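Local coordinates for exodeoxyribonuclease (Neisseria meningitidis, PDB 2JC5), which probably cleaves the DNA backbone at abasic sites during repair, as a metal-dependent AP endonuclease of the exonuclease III type, at residues A15-Y23 and Y239-P249. Residues are numbered along the deposited sequence; the frame is centred on the assembly and turned at random.
Sequences AYKKGFYEY and YKDEKFSDHAP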
ATOM      1  N   ALA A  15       0.329  12.834  -9.916  1.00  6.64           N
ATOM      2  CA  ALA A  15       1.615  12.588  -9.270  1.00  6.78           C
ATOM      3  C   ALA A  15       2.756  12.802 -10.252  1.00  7.51           C
ATOM      4  O   ALA A  15       3.828  13.299  -9.873  1.00  8.48           O
ATOM      5  CB  ALA A  15       1.665  11.176  -8.691  1.00  7.84           C
ATOM      6  N   TYR A  16       2.540  12.410 -11.504  1.00  8.48           N
ATOM      7  CA  TYR A  16       3.547  12.641 -12.538  1.00  8.82           C
ATOM      8  C   TYR A  16       3.765  14.126 -12.824  1.00 10.80           C
ATOM      9  O   TYR A  16       4.842  14.492 -13.235  1.00 13.28           O
ATOM     10  CB  TYR A  16       3.188  11.877 -13.818  1.00  8.45           C
ATOM     11  CG  TYR A  16       3.685  10.445 -13.870  1.00  8.49           C
ATOM     12  CD1 TYR A  16       3.711   9.638 -12.747  1.00  7.81           C
ATOM     13  CD2 TYR A  16       4.147   9.892 -15.049  1.00  8.14           C
ATOM     14  CE1 TYR A  16       4.173   8.326 -12.803  1.00  9.39           C
ATOM     15  CE2 TYR A  16       4.612   8.593 -15.111  1.00  9.01           C
ATOM     16  CZ  TYR A  16       4.621   7.812 -13.983  1.00  8.22           C
ATOM     17  OH  TYR A  16       5.084   6.520 -14.033  1.00  9.46           O
ATOM     18  N   LYS A  17       2.773  14.976 -12.589  1.00  9.84           N
ATOM     19  CA  LYS A  17       2.990  16.436 -12.717  1.00 11.70           C
ATOM     20  C   LYS A  17       3.811  16.998 -11.546  1.00 11.25           C
ATOM     21  O   LYS A  17       4.312  18.110 -11.614  1.00 12.67           O
ATOM     22  CB  LYS A  17       1.656  17.185 -12.793  1.00 14.41           C
ATOM     23  CG  LYS A  17       0.865  16.916 -14.051  1.00 17.52           C
ATOM     24  CD  LYS A  17      -0.483  17.602 -13.964  1.00 18.75           C
ATOM     25  CE  LYS A  17      -1.393  17.242 -15.102  1.00 22.15           C
ATOM     26  NZ  LYS A  17      -2.784  17.623 -14.782  1.00 23.96           N
ATOM     27  N   LYS A  18       3.901  16.241 -10.457  1.00 11.10           N
ATOM     28  CA  LYS A  18       4.571  16.662  -9.228  1.00 12.13           C
ATOM     29  C   LYS A  18       5.931  16.009  -9.006  1.00 10.03           C
ATOM     30  O   LYS A  18       6.532  16.184  -7.951  1.00 12.76           O
ATOM     31  CB  LYS A  18       3.684  16.370  -8.018  1.00 13.04           C
ATOM     32  CG  LYS A  18       2.394  17.134  -7.978  1.00 13.98           C
ATOM     33  CD  LYS A  18       1.525  16.668  -6.818  1.00 15.41           C
ATOM     34  CE  LYS A  18       0.146  17.278  -6.831  1.00 18.11           C
ATOM     35  NZ  LYS A  18       0.145  18.742  -6.713  1.00 21.65           N
ATOM     36  N   GLY A  19       6.432  15.278  -9.991  1.00 10.77           N
ATOM     37  CA  GLY A  19       7.791  14.735  -9.944  1.00  9.46           C
ATOM     38  C   GLY A  19       7.885  13.272  -9.582  1.00  9.27           C
ATOM     39  O   GLY A  19       8.980  12.757  -9.389  1.00  9.92           O
ATOM     40  N   PHE A  20       6.748  12.585  -9.488  1.00  8.90           N
ATOM     41  CA  PHE A  20       6.788  11.202  -9.059  1.00  8.85           C
ATOM     42  C   PHE A  20       7.540  10.327 -10.049  1.00  8.75           C
ATOM     43  O   PHE A  20       8.234   9.389  -9.644  1.00  8.39           O
ATOM     44  CB  PHE A  20       5.381  10.650  -8.789  1.00  8.27           C
ATOM     45  CG  PHE A  20       5.389   9.280  -8.167  1.00  7.21           C
ATOM     46  CD1 PHE A  20       5.778   9.110  -6.850  1.00  7.96           C
ATOM     47  CD2 PHE A  20       5.055   8.166  -8.900  1.00  8.68           C
ATOM     48  CE1 PHE A  20       5.822   7.842  -6.276  1.00  9.12           C
ATOM     49  CE2 PHE A  20       5.101   6.898  -8.338  1.00  8.82           C
ATOM     50  CZ  PHE A  20       5.481   6.748  -7.013  1.00  8.05           C
ATOM     51  N   TYR A  21       7.424  10.616 -11.346  1.00  8.62           N
ATOM     52  CA  TYR A  21       8.109   9.796 -12.340  1.00 10.00           C
ATOM     53  C   TYR A  21       9.627   9.812 -12.104  1.00  9.63           C
ATOM     54  O   TYR A  21      10.290   8.769 -12.116  1.00  9.88           O
ATOM     55  CB  TYR A  21       7.808  10.293 -13.748  1.00 10.13           C
ATOM     56  CG  TYR A  21       8.471   9.470 -14.818  1.00 11.94           C
ATOM     57  CD1 TYR A  21       8.062   8.178 -15.052  1.00 11.60           C
ATOM     58  CD2 TYR A  21       9.495   9.994 -15.620  1.00 12.37           C
ATOM     59  CE1 TYR A  21       8.634   7.414 -16.033  1.00 12.52           C
ATOM     60  CE2 TYR A  21      10.076   9.223 -16.612  1.00 11.58           C
ATOM     61  CZ  TYR A  21       9.645   7.924 -16.804  1.00 11.66           C
ATOM     62  OH  TYR A  21      10.194   7.116 -17.801  1.00 14.09           O
ATOM     63  N   GLU A  22      10.186  11.001 -11.889  1.00  9.67           N
ATOM     64  CA  GLU A  22      11.614  11.125 -11.696  1.00 10.29           C
ATOM     65  C   GLU A  22      12.037  10.425 -10.413  1.00  9.45           C
ATOM     66  O   GLU A  22      13.082   9.775 -10.359  1.00 11.06           O
ATOM     67  CB  GLU A  22      12.019  12.596 -11.675  1.00 11.61           C
ATOM     68  CG  GLU A  22      11.919  13.283 -13.037  1.00 13.62           C
ATOM     69  CD  GLU A  22      10.516  13.779 -13.407  1.00 15.58           C
ATOM     70  OE1 GLU A  22       9.577  13.622 -12.621  1.00 14.37           O
ATOM     71  OE2 GLU A  22      10.351  14.363 -14.505  1.00 20.31           O
ATOM     72  N   TYR A  23      11.187  10.514  -9.397  1.00  9.05           N
ATOM     73  CA  TYR A  23      11.433   9.848  -8.128  1.00  8.39           C
ATOM     74  C   TYR A  23      11.499   8.328  -8.258  1.00  7.94           C
ATOM     75  O   TYR A  23      12.284   7.685  -7.570  1.00  8.54           O
ATOM     76  CB  TYR A  23      10.338  10.238  -7.128  1.00  8.43           C
ATOM     77  CG  TYR A  23      10.432   9.527  -5.794  1.00  7.96           C
ATOM     78  CD1 TYR A  23      11.430   9.839  -4.894  1.00  8.26           C
ATOM     79  CD2 TYR A  23       9.506   8.556  -5.437  1.00  7.41           C
ATOM     80  CE1 TYR A  23      11.537   9.170  -3.680  1.00  7.93           C
ATOM     81  CE2 TYR A  23       9.591   7.893  -4.234  1.00  6.94           C
ATOM     82  CZ  TYR A  23      10.599   8.201  -3.357  1.00  7.53           C
ATOM     83  OH  TYR A  23      10.666   7.539  -2.141  1.00  8.66           O
ATOM     84  N   TYR A 239       9.154   9.024   2.870  1.00  7.18           N
ATOM     85  CA  TYR A 239       9.821  10.022   2.053  1.00  7.75           C
ATOM     86  C   TYR A 239       9.002  11.308   1.980  1.00  7.92           C
ATOM     87  O   TYR A 239       7.849  11.301   1.519  1.00  6.60           O
ATOM     88  CB  TYR A 239      10.073   9.502   0.634  1.00  8.88           C
ATOM     89  CG  TYR A 239      10.779  10.512  -0.244  1.00 10.05           C
ATOM     90  CD1 TYR A 239      12.136  10.779  -0.084  1.00 10.57           C
ATOM     91  CD2 TYR A 239      10.089  11.211  -1.210  1.00  8.95           C
ATOM     92  CE1 TYR A 239      12.776  11.694  -0.878  1.00 10.41           C
ATOM     93  CE2 TYR A 239      10.732  12.133  -2.027  1.00 10.96           C
ATOM     94  CZ  TYR A 239      12.072  12.368  -1.855  1.00 10.34           C
ATOM     95  OH  TYR A 239      12.742  13.280  -2.633  1.00 12.83           O
ATOM     96  N   LYS A 240       9.598  12.404   2.462  1.00  9.52           N
ATOM     97  CA  LYS A 240       8.930  13.680   2.564  1.00 11.20           C
ATOM     98  C   LYS A 240       9.714  14.851   1.976  1.00 10.43           C
ATOM     99  O   LYS A 240       9.296  15.989   2.126  1.00 12.77           O
ATOM    100  CB  LYS A 240       8.533  13.946   4.029  1.00 12.55           C
ATOM    101  CG  LYS A 240       7.428  12.994   4.496  1.00 14.19           C
ATOM    102  CD  LYS A 240       7.300  12.874   5.986  1.00 15.79           C
ATOM    103  CE  LYS A 240       6.660  14.074   6.576  1.00 18.14           C
ATOM    104  NZ  LYS A 240       6.562  13.875   8.061  1.00 19.80           N
ATOM    105  N   ASP A 241      10.797  14.581   1.255  1.00 10.11           N
ATOM    106  CA  ASP A 241      11.608  15.682   0.711  1.00 12.91           C
ATOM    107  C   ASP A 241      10.889  16.369  -0.442  1.00 12.94           C
ATOM    108  O   ASP A 241      11.144  17.530  -0.721  1.00 14.68           O
ATOM    109  CB  ASP A 241      12.983  15.198   0.233  1.00 15.57           C
ATOM    110  CG  ASP A 241      13.863  14.684   1.357  1.00 19.09           C
ATOM    111  OD1 ASP A 241      13.557  14.932   2.537  1.00 22.18           O
ATOM    112  OD2 ASP A 241      14.884  14.024   1.058  1.00 22.31           O
ATOM    113  N   GLU A 242      10.000  15.636  -1.111  1.00 12.11           N
ATOM    114  CA  GLU A 242       9.102  16.167  -2.123  1.00 12.36           C
ATOM    115  C   GLU A 242       7.716  15.651  -1.799  1.00 11.94           C
ATOM    116  O   GLU A 242       7.586  14.649  -1.101  1.00 12.86           O
ATOM    117  CB  GLU A 242       9.473  15.680  -3.521  1.00 12.98           C
ATOM    118  CG  GLU A 242      10.905  15.910  -3.961  1.00 14.00           C
ATOM    119  CD  GLU A 242      11.222  15.042  -5.160  1.00 13.90           C
ATOM    120  OE1 GLU A 242      10.833  15.427  -6.275  1.00 15.39           O
ATOM    121  OE2 GLU A 242      11.794  13.938  -4.976  1.00 15.47           O
ATOM    122  N   LYS A 243       6.702  16.323  -2.333  1.00 12.28           N
ATOM    123  CA  LYS A 243       5.301  15.987  -2.100  1.00 12.90           C
ATOM    124  C   LYS A 243       4.629  15.679  -3.427  1.00 11.80           C
ATOM    125  O   LYS A 243       4.554  16.556  -4.308  1.00 12.88           O
ATOM    126  CB  LYS A 243       4.607  17.154  -1.403  1.00 15.33           C
ATOM    127  CG  LYS A 243       3.173  16.888  -0.983  1.00 17.10           C
ATOM    128  CD  LYS A 243       3.124  15.945   0.182  1.00 17.32           C
ATOM    129  CE  LYS A 243       1.807  16.030   0.972  1.00 16.99           C
ATOM    130  NZ  LYS A 243       1.576  14.711   1.583  1.00 15.97           N
ATOM    131  N   PHE A 244       4.153  14.436  -3.569  1.00  8.19           N
ATOM    132  CA  PHE A 244       3.580  13.927  -4.817  1.00  8.24           C
ATOM    133  C   PHE A 244       2.100  13.644  -4.739  1.00  6.72           C
ATOM    134  O   PHE A 244       1.471  13.358  -5.760  1.00  8.12           O
ATOM    135  CB  PHE A 244       4.223  12.583  -5.181  1.00  8.35           C
ATOM    136  CG  PHE A 244       5.719  12.590  -5.169  1.00  9.51           C
ATOM    137  CD1 PHE A 244       6.424  13.445  -5.983  1.00  9.56           C
ATOM    138  CD2 PHE A 244       6.430  11.703  -4.385  1.00  9.32           C
ATOM    139  CE1 PHE A 244       7.814  13.423  -5.998  1.00  9.56           C
ATOM    140  CE2 PHE A 244       7.812  11.700  -4.391  1.00  9.87           C
ATOM    141  CZ  PHE A 244       8.502  12.567  -5.209  1.00  9.21           C
ATOM    142  N   SER A 245       1.552  13.700  -3.531  1.00  7.32           N
ATOM    143  CA  SER A 245       0.293  13.079  -3.231  1.00  6.31           C
ATOM    144  C   SER A 245      -0.099  13.521  -1.825  1.00  6.01           C
ATOM    145  O   SER A 245       0.734  14.105  -1.115  1.00  8.00           O
ATOM    146  CB  SER A 245       0.473  11.551  -3.255  1.00  7.48           C
ATOM    147  OG  SER A 245      -0.628  10.861  -2.723  1.00  8.29           O
ATOM    148  N   ASP A 246      -1.323  13.216  -1.409  1.00  5.91           N
ATOM    149  CA  ASP A 246      -1.701  13.400   0.005  1.00  5.50           C
ATOM    150  C   ASP A 246      -1.064  12.356   0.916  1.00  6.32           C
ATOM    151  O   ASP A 246      -1.001  12.575   2.120  1.00  6.97           O
ATOM    152  CB  ASP A 246      -3.223  13.499   0.233  1.00  7.57           C
ATOM    153  CG  ASP A 246      -4.009  12.375  -0.368  1.00  8.82           C
ATOM    154  OD1 ASP A 246      -3.474  11.577  -1.157  1.00  8.80           O
ATOM    155  OD2 ASP A 246      -5.200  12.325  -0.027  1.00 10.54           O
ATOM    156  N   HIS A 247      -0.557  11.264   0.335  1.00  6.49           N
ATOM    157  CA  HIS A 247       0.257  10.306   1.068  1.00  5.37           C
ATOM    158  C   HIS A 247       1.724  10.553   0.776  1.00  7.00           C
ATOM    159  O   HIS A 247       2.069  11.173  -0.239  1.00 10.11           O
ATOM    160  CB  HIS A 247      -0.019   8.875   0.622  1.00  5.83           C
ATOM    161  CG  HIS A 247      -1.420   8.409   0.851  1.00  6.12           C
ATOM    162  ND1 HIS A 247      -1.753   7.442   1.785  1.00  6.28           N
ATOM    163  CD2 HIS A 247      -2.584   8.787   0.276  1.00  6.08           C
ATOM    164  CE1 HIS A 247      -3.057   7.231   1.747  1.00  7.80           C
ATOM    165  NE2 HIS A 247      -3.586   8.031   0.839  1.00  7.80           N
ATOM    166  N   ALA A 248       2.578  10.062   1.675  1.00  5.36           N
ATOM    167  CA  ALA A 248       4.027   9.996   1.441  1.00  5.28           C
ATOM    168  C   ALA A 248       4.444   8.560   1.107  1.00  5.20           C
ATOM    169  O   ALA A 248       3.906   7.610   1.682  1.00  7.93           O
ATOM    170  CB  ALA A 248       4.785  10.484   2.682  1.00  7.44           C
ATOM    171  N   PRO A 249       5.425   8.383   0.199  1.00  4.83           N
ATOM    172  CA  PRO A 249       5.934   7.032  -0.061  1.00  5.82           C
ATOM    173  C   PRO A 249       6.568   6.388   1.153  1.00  5.24           C
ATOM    174  O   PRO A 249       7.296   7.044   1.895  1.00  7.44           O
ATOM    175  CB  PRO A 249       6.982   7.255  -1.155  1.00  6.63           C
ATOM    176  CG  PRO A 249       6.551   8.496  -1.813  1.00  6.32           C
ATOM    177  CD  PRO A 249       6.034   9.367  -0.698  1.00  6.16           C
TER
HETATM  178  O   HOH W   1       9.117  17.459  -6.792  1.00 27.66           O
HETATM  179  O   HOH W   2      11.225  14.220  -8.548  1.00 14.28           O
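An aromatic cluster of Phe-20, Tyr-23, Tyr-239 and Phe-244 joins the start of helix 20-26 to the loop 239-249. Phe-244 is inserted against this helix start and the turn before it. Its CG lies anti to its own carbonyl carbon (chi1 -51°), which carries the ring to the start of helix 20-26. Phe-20 points a ring edge at one face of Phe-244, a T-shaped pair with CD1 of Phe-20 3.6 Å from CD2 of Phe-244. The CA of Phe-20 lies over that face too, a CH-pi contact. At the rim of the Phe-244 ring, CD1 of Phe-244 is 3.4 Å from Lys-18 O in the turn 18-19. CZ of Phe-244 meets CB of Tyr-23 at 3.5 Å, and the two rings are oblique.

Tyr-23 lies in an offset stack on Tyr-239, planes 25° apart, with CE1 over the centre of the Tyr-239 ring. The two side chains run in opposite directions, and the Tyr-23 OH ends 3.5 Å from CB of Tyr-239.

The loop links the edge strand 233-238 to strand 250-254 of one sheet in this DNase I-like fold. It also carries Asp-246, which binds metal in a structure of this protein, although the magnesium ion here is held by Asn-10 and Glu-36, and His-247, the predicted proton acceptor. Between them and the cluster, Ser-245 OG accepts from His-247 N in an ST turn and also hydrogen-bonds to Asn-8 O.

No direct hydrogen bond crosses the contact. Two waters bridge instead, each donating to Glu-242 OE1, one also to Lys-18 O and the other to Gly-19 O. The second carboxylate oxygen, Glu-242 OE2, accepts from Tyr-239 OH at 2.6 Å through its anti lone pair.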